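Local coordinates for protein mannosephosphate isomerase, putative (Archaeoglobus fulgidus, PDB 1ZX5) that probably interconverts mannose 6-phosphate and fructose 6-phosphate, as a zinc-dependent isomerase of the type 1 mannose-6-phosphate isomerase family, at residues F83-R88 and L184-N189; G116-W121 and T227-L232. One frame throughout, in Å; residues are numbered along the deposited sequence. Where two conformers were deposited one is given.

From the N terminus the chain reaches 83-88, then 116-121, then 184-189 and finally 227-232. Contact 1 closes a loop of 95 residues when 184-189 returns beside 83-88; contact 2, begun inside that loop at 116-121, closes only beyond it at 227-232. The two therefore cross rather than nest. Contact 1 is made within one antiparallel sheet, joining strands 85-92 and 181-188, and strand 119-123 lies on the other flank of 181-188. Contact 2 leads from that strand to a second sheet, which contains 230-237. V186 belongs to both neighbourhoods: its carbonyl oxygen probably accepts a bond from A120 N, while its side chain touches F230 and L232.

Contact 1: F83-R88 and L184-N189; sequences FPILVR and LEVSSN
E185 O is gripped twice: R88 N donates to it at 3.1 Å and a water at 2.8 Å. The same water takes the N-H of R88 NE at 3.1 Å, in the plane of the guanidinium edge, and gives its other proton to S187 OG. Three residues of the two strands are thus joined through one molecule. S187 suits the spot because its hydroxyl, set between the backbone N and the carbonyl carbon (chi1 66°), can take the water's proton and pass its own to S188 O at 2.9 Å. In the conformer described, E185 OE1 lies 4.6 Å from R88 NH2, near in charge but not a salt bridge.

Around this lies a regular antiparallel ladder. E185 N reaches R88 O at 2.8 Å in an almost perfectly straight bond (179°), and L86 and S187 form a second hydrogen-bonded pair. Between them V87 faces V186 as a non-hydrogen-bonded pair, beta-branched residues that suit the apolar face away from L86 and R88. There V87 CG1, anti to its own N, meets L184 CD1 at 3.6 Å. Where the chains part, N189 bonds weakly through ND2 to F83 O, while a second water donates to both its OD1 and I85 O.

V87 is backbone hydrogen-bonded to E41 of strand 36-41, where E38 makes the salt bridge with R88 and W40 packs on L86 and R88; strand 181-188 has 119-123 on its far flank. This six-stranded antiparallel sheet, its V87 and V186 face resting on strand 291-298 beside 230-237, is consistent with the family's cupin fold.

Contact 2: G116-W121 and T227-L232; sequences GVESAW and TENFGL
T227 brings its hydroxyl up to the carboxylate of E118, the two side chains coming from opposite directions. T227 OG1 lies 2.9 Å from E118 OE2, at most a weak bond, and also accepts from N229 N at 3.2 Å, which defines an ST turn; threonine suits this place because its oxygen can serve both. Next, N229 brings its CB to 3.4 Å from E118 OE2. F230 then folds back, CG between its N and carbonyl carbon (chi1 57°), so that T227 OG1 sits above the centre of one ring face. The ring's edge is turned to 116-121: F230 CZ meets E118 O at 3.5 Å, in the ring plane, and F230 CE2 meets E118 CG at 4.0 Å, while the E118 carboxylate stands almost perpendicular to the ring (88°). Replacing E118 by an alanine removes CG and the carboxylate, and would probably leave the T227 hydroxyl without its acidic neighbour and open a gap beside the F230 edge. A120 CB, small and apolar, fits between L232 CD2 (4.0 Å) and F230 CE1 (4.2 Å). Strands 119-121 and 230-232 run almost parallel, 8.0 Å apart, in different sheets: face-to-face sheet packing, consistent with the cupin architecture of type 1 isomerases.

Contact 1: F83-R88 and L184-N189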
loop_
_atom_site.group_PDB
_atom_site.type_symbol
_atom_site.label_atom_id
_atom_site.label_comp_id
_atom_site.label_asym_id
_atom_site.label_seq_id
_atom_site.Cartn_x
_atom_site.Cartn_y
_atom_site.Cartn_z
ATOM N N PHE A 83 7.268 -11.761 6.075
ATOM C CA PHE A 83 7.251 -10.793 4.996
ATOM C C PHE A 83 6.618 -9.491 5.510
ATOM O O PHE A 83 5.503 -9.507 6.018
ATOM C CB PHE A 83 6.538 -11.337 3.757
ATOM C CG PHE A 83 6.794 -10.526 2.521
ATOM C CD1 PHE A 83 7.916 -10.774 1.733
ATOM C CD2 PHE A 83 5.919 -9.505 2.148
ATOM C CE1 PHE A 83 8.167 -10.022 0.593
ATOM C CE2 PHE A 83 6.156 -8.744 1.009
ATOM C CZ PHE A 83 7.286 -9.003 0.222
ATOM N N PRO A 84 7.369 -8.378 5.428
ATOM C CA PRO A 84 7.073 -7.155 6.174
ATOM C C PRO A 84 5.946 -6.240 5.670
ATOM O O PRO A 84 5.418 -5.448 6.455
ATOM C CB PRO A 84 8.412 -6.417 6.155
ATOM C CG PRO A 84 9.083 -6.879 4.905
ATOM C CD PRO A 84 8.620 -8.272 4.648
ATOM N N ILE A 85 5.571 -6.342 4.397
ATOM C CA ILE A 85 4.654 -5.373 3.801
ATOM C C ILE A 85 3.627 -5.986 2.853
ATOM O O ILE A 85 3.794 -7.111 2.356
ATOM C CB ILE A 85 5.414 -4.205 3.034
ATOM C CG1 ILE A 85 6.295 -4.755 1.896
ATOM C CG2 ILE A 85 6.239 -3.324 4.003
ATOM C CD1 ILE A 85 6.922 -3.652 0.975
ATOM N N LEU A 86 2.576 -5.213 2.587
ATOM C CA LEU A 86 1.631 -5.524 1.533
ATOM C C LEU A 86 1.451 -4.265 0.687
ATOM O O LEU A 86 1.191 -3.177 1.217
ATOM C CB LEU A 86 0.282 -5.991 2.119
ATOM C CG LEU A 86 -0.902 -6.194 1.155
ATOM C CD1 LEU A 86 -0.599 -7.208 0.043
ATOM C CD2 LEU A 86 -2.132 -6.634 1.918
ATOM N N VAL A 87 1.600 -4.417 -0.627
ATOM C CA VAL A 87 1.496 -3.300 -1.548
ATOM C C VAL A 87 0.256 -3.495 -2.396
ATOM O O VAL A 87 0.088 -4.542 -3.021
ATOM C CB VAL A 87 2.766 -3.171 -2.459
ATOM C CG1 VAL A 87 2.632 -1.995 -3.393
ATOM C CG2 VAL A 87 4.031 -3.029 -1.611
ATOM N N ARG A 88 -0.608 -2.481 -2.412
ATOM C CA ARG A 88 -1.857 -2.545 -3.141
ATOM C C ARG A 88 -2.146 -1.267 -3.907
ATOM O O ARG A 88 -2.026 -0.178 -3.347
ATOM C CB ARG A 88 -3.007 -2.765 -2.171
ATOM C CG ARG A 88 -2.947 -4.080 -1.451
ATOM C CD ARG A 88 -4.203 -4.285 -0.665
ATOM N NE ARG A 88 -4.198 -3.569 0.599
ATOM C CZ ARG A 88 -5.240 -3.529 1.423
ATOM N NH1 ARG A 88 -6.380 -4.145 1.104
ATOM N NH2 ARG A 88 -5.147 -2.869 2.570
ATOM N N LEU A 184 -1.923 4.228 -4.223
ATOM C CA LEU A 184 -1.018 3.147 -3.897
ATOM C C LEU A 184 -0.921 3.102 -2.376
ATOM O O LEU A 184 -0.539 4.099 -1.751
ATOM C CB LEU A 184 0.351 3.440 -4.515
ATOM C CG LEU A 184 1.528 2.499 -4.206
ATOM C CD1 LEU A 184 1.248 1.094 -4.733
ATOM C CD2 LEU A 184 2.806 3.030 -4.812
ATOM N N GLU A 185 -1.249 1.957 -1.775
ATOM C CA GLU A 185 -1.209 1.810 -0.311
ATOM C C GLU A 185 -0.181 0.764 0.127
ATOM O O GLU A 185 -0.352 -0.435 -0.121
ATOM C CB GLU A 185 -2.618 1.492 0.264
ATOM C CG GLU A 185 -3.653 2.582 -0.032
ATOM C CD GLU A 185 -5.020 2.397 0.633
ATOM O OE1 GLU A 185 -5.162 1.582 1.578
ATOM O OE2 GLU A 185 -5.961 3.102 0.202
ATOM N N VAL A 186 0.889 1.224 0.772
ATOM C CA VAL A 186 1.906 0.332 1.296
ATOM C C VAL A 186 1.609 0.179 2.782
ATOM O O VAL A 186 1.611 1.169 3.523
ATOM C CB VAL A 186 3.346 0.880 1.080
ATOM C CG1 VAL A 186 4.384 -0.144 1.572
ATOM C CG2 VAL A 186 3.571 1.224 -0.382
ATOM N N SER A 187 1.333 -1.050 3.222
ATOM C CA SER A 187 1.034 -1.282 4.628
ATOM C C SER A 187 1.834 -2.443 5.195
ATOM O O SER A 187 2.553 -3.122 4.467
ATOM C CB SER A 187 -0.452 -1.539 4.821
ATOM O OG SER A 187 -0.839 -2.762 4.204
ATOM N N SER A 188 1.711 -2.647 6.507
ATOM C CA SER A 188 2.072 -3.917 7.139
ATOM C C SER A 188 1.441 -5.058 6.350
ATOM O O SER A 188 0.440 -4.869 5.643
ATOM C CB SER A 188 1.545 -3.975 8.575
ATOM O OG SER A 188 1.834 -2.772 9.271
ATOM N N ASN A 189 2.030 -6.241 6.473
ATOM C CA ASN A 189 1.478 -7.418 5.835
ATOM C C ASN A 189 0.274 -7.945 6.635
ATOM O O ASN A 189 0.336 -9.001 7.268
ATOM C CB ASN A 189 2.557 -8.500 5.661
ATOM C CG ASN A 189 2.067 -9.662 4.827
ATOM O OD1 ASN A 189 1.136 -9.511 4.022
ATOM N ND2 ASN A 189 2.678 -10.832 5.013
HETATM O O HOH W 1 3.749 -6.901 8.874
HETATM O O HOH W 2 2.319 -9.241 1.427
HETATM O O HOH W 3 -1.572 -2.291 1.527
#

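Contact 2: G116-W121 and T227-L232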
loop_
_atom_site.group_PDB
_atom_site.type_symbol
_atom_site.label_atom_id
_atom_site.label_comp_id
_atom_site.label_asym_id
_atom_site.label_seq_id
_atom_site.Cartn_x
_atom_site.Cartn_y
_atom_site.Cartn_z
ATOM N N GLY A 116 -0.982 -5.936 13.582
ATOM C CA GLY A 116 -1.450 -4.572 13.382
ATOM C C GLY A 116 -1.134 -4.006 12.005
ATOM O O GLY A 116 -0.423 -4.626 11.206
ATOM N N VAL A 117 -1.706 -2.841 11.715
ATOM C CA VAL A 117 -1.562 -2.224 10.404
ATOM C C VAL A 117 -1.198 -0.754 10.542
ATOM O O VAL A 117 -1.928 0.019 11.175
ATOM C CB VAL A 117 -2.854 -2.322 9.535
ATOM C CG1 VAL A 117 -2.540 -1.964 8.067
ATOM C CG2 VAL A 117 -3.509 -3.706 9.628
ATOM N N GLU A 118 -0.064 -0.383 9.955
ATOM C CA GLU A 118 0.257 1.017 9.650
ATOM C C GLU A 118 0.388 1.103 8.135
ATOM O O GLU A 118 0.786 0.129 7.496
ATOM C CB GLU A 118 1.563 1.446 10.324
ATOM C CG GLU A 118 2.776 0.562 9.935
ATOM C CD GLU A 118 4.119 1.015 10.552
ATOM O OE1 GLU A 118 4.124 1.956 11.393
ATOM O OE2 GLU A 118 5.168 0.413 10.189
ATOM N N SER A 119 0.051 2.246 7.549
ATOM C CA SER A 119 0.157 2.385 6.103
ATOM C C SER A 119 0.541 3.770 5.604
ATOM O O SER A 119 0.295 4.794 6.257
ATOM C CB SER A 119 -1.130 1.919 5.423
ATOM O OG SER A 119 -2.190 2.747 5.812
ATOM N N ALA A 120 1.180 3.770 4.439
ATOM C CA ALA A 120 1.538 4.966 3.727
ATOM C C ALA A 120 0.780 4.952 2.390
ATOM O O ALA A 120 0.742 3.944 1.686
ATOM C CB ALA A 120 3.050 5.022 3.523
ATOM N N TRP A 121 0.164 6.081 2.063
ATOM C CA TRP A 121 -0.677 6.224 0.877
ATOM C C TRP A 121 -0.004 7.182 -0.077
ATOM O O TRP A 121 0.517 8.206 0.347
ATOM C CB TRP A 121 -2.019 6.847 1.269
ATOM C CG TRP A 121 -2.995 5.949 1.970
ATOM C CD1 TRP A 121 -2.747 4.741 2.563
ATOM C CD2 TRP A 121 -4.389 6.217 2.172
ATOM N NE1 TRP A 121 -3.904 4.228 3.098
ATOM C CE2 TRP A 121 -4.930 5.115 2.870
ATOM C CE3 TRP A 121 -5.236 7.291 1.829
ATOM C CZ2 TRP A 121 -6.288 5.052 3.241
ATOM C CZ3 TRP A 121 -6.593 7.227 2.195
ATOM C CH2 TRP A 121 -7.101 6.117 2.891
ATOM N N THR A 227 6.805 5.203 7.391
ATOM C CA THR A 227 6.507 4.799 8.756
ATOM C C THR A 227 7.863 4.449 9.364
ATOM O O THR A 227 8.898 4.805 8.785
ATOM C CB THR A 227 5.531 3.606 8.791
ATOM O OG1 THR A 227 6.197 2.422 8.339
ATOM C CG2 THR A 227 4.315 3.869 7.904
ATOM N N GLU A 228 7.903 3.765 10.509
ATOM C CA GLU A 228 9.211 3.397 11.060
ATOM C C GLU A 228 9.756 2.137 10.397
ATOM O O GLU A 228 10.921 1.800 10.573
ATOM C CB GLU A 228 9.185 3.250 12.594
ATOM C CG GLU A 228 9.220 4.590 13.395
ATOM C CD GLU A 228 10.580 5.320 13.331
ATOM O OE1 GLU A 228 11.278 5.370 14.373
ATOM O OE2 GLU A 228 10.959 5.851 12.251
ATOM N N ASN A 229 8.918 1.457 9.621
ATOM C CA ASN A 229 9.283 0.159 9.057
ATOM C C ASN A 229 9.507 0.143 7.547
ATOM O O ASN A 229 10.148 -0.764 7.022
ATOM C CB ASN A 229 8.232 -0.881 9.434
ATOM C CG ASN A 229 8.232 -1.193 10.924
ATOM O OD1 ASN A 229 7.196 -1.123 11.583
ATOM N ND2 ASN A 229 9.388 -1.528 11.456
ATOM N N PHE A 230 8.958 1.139 6.863
ATOM C CA PHE A 230 9.020 1.203 5.412
ATOM C C PHE A 230 8.702 2.614 4.910
ATOM O O PHE A 230 8.163 3.444 5.642
ATOM C CB PHE A 230 8.073 0.164 4.773
ATOM C CG PHE A 230 6.637 0.297 5.198
ATOM C CD1 PHE A 230 5.791 1.234 4.590
ATOM C CD2 PHE A 230 6.115 -0.519 6.209
ATOM C CE1 PHE A 230 4.459 1.349 4.983
ATOM C CE2 PHE A 230 4.784 -0.406 6.607
ATOM C CZ PHE A 230 3.961 0.524 5.988
ATOM N N GLY A 231 9.029 2.877 3.653
ATOM C CA GLY A 231 8.686 4.153 3.053
ATOM C C GLY A 231 8.526 4.017 1.558
ATOM O O GLY A 231 8.730 2.943 0.989
ATOM N N LEU A 232 8.176 5.129 0.930
ATOM C CA LEU A 232 8.008 5.212 -0.509
ATOM C C LEU A 232 8.444 6.612 -0.939
ATOM O O LEU A 232 8.289 7.574 -0.181
ATOM C CB LEU A 232 6.545 4.941 -0.902
ATOM C CG LEU A 232 5.462 5.941 -0.459
ATOM C CD1 LEU A 232 5.334 7.105 -1.451
ATOM C CD2 LEU A 232 4.112 5.227 -0.314
#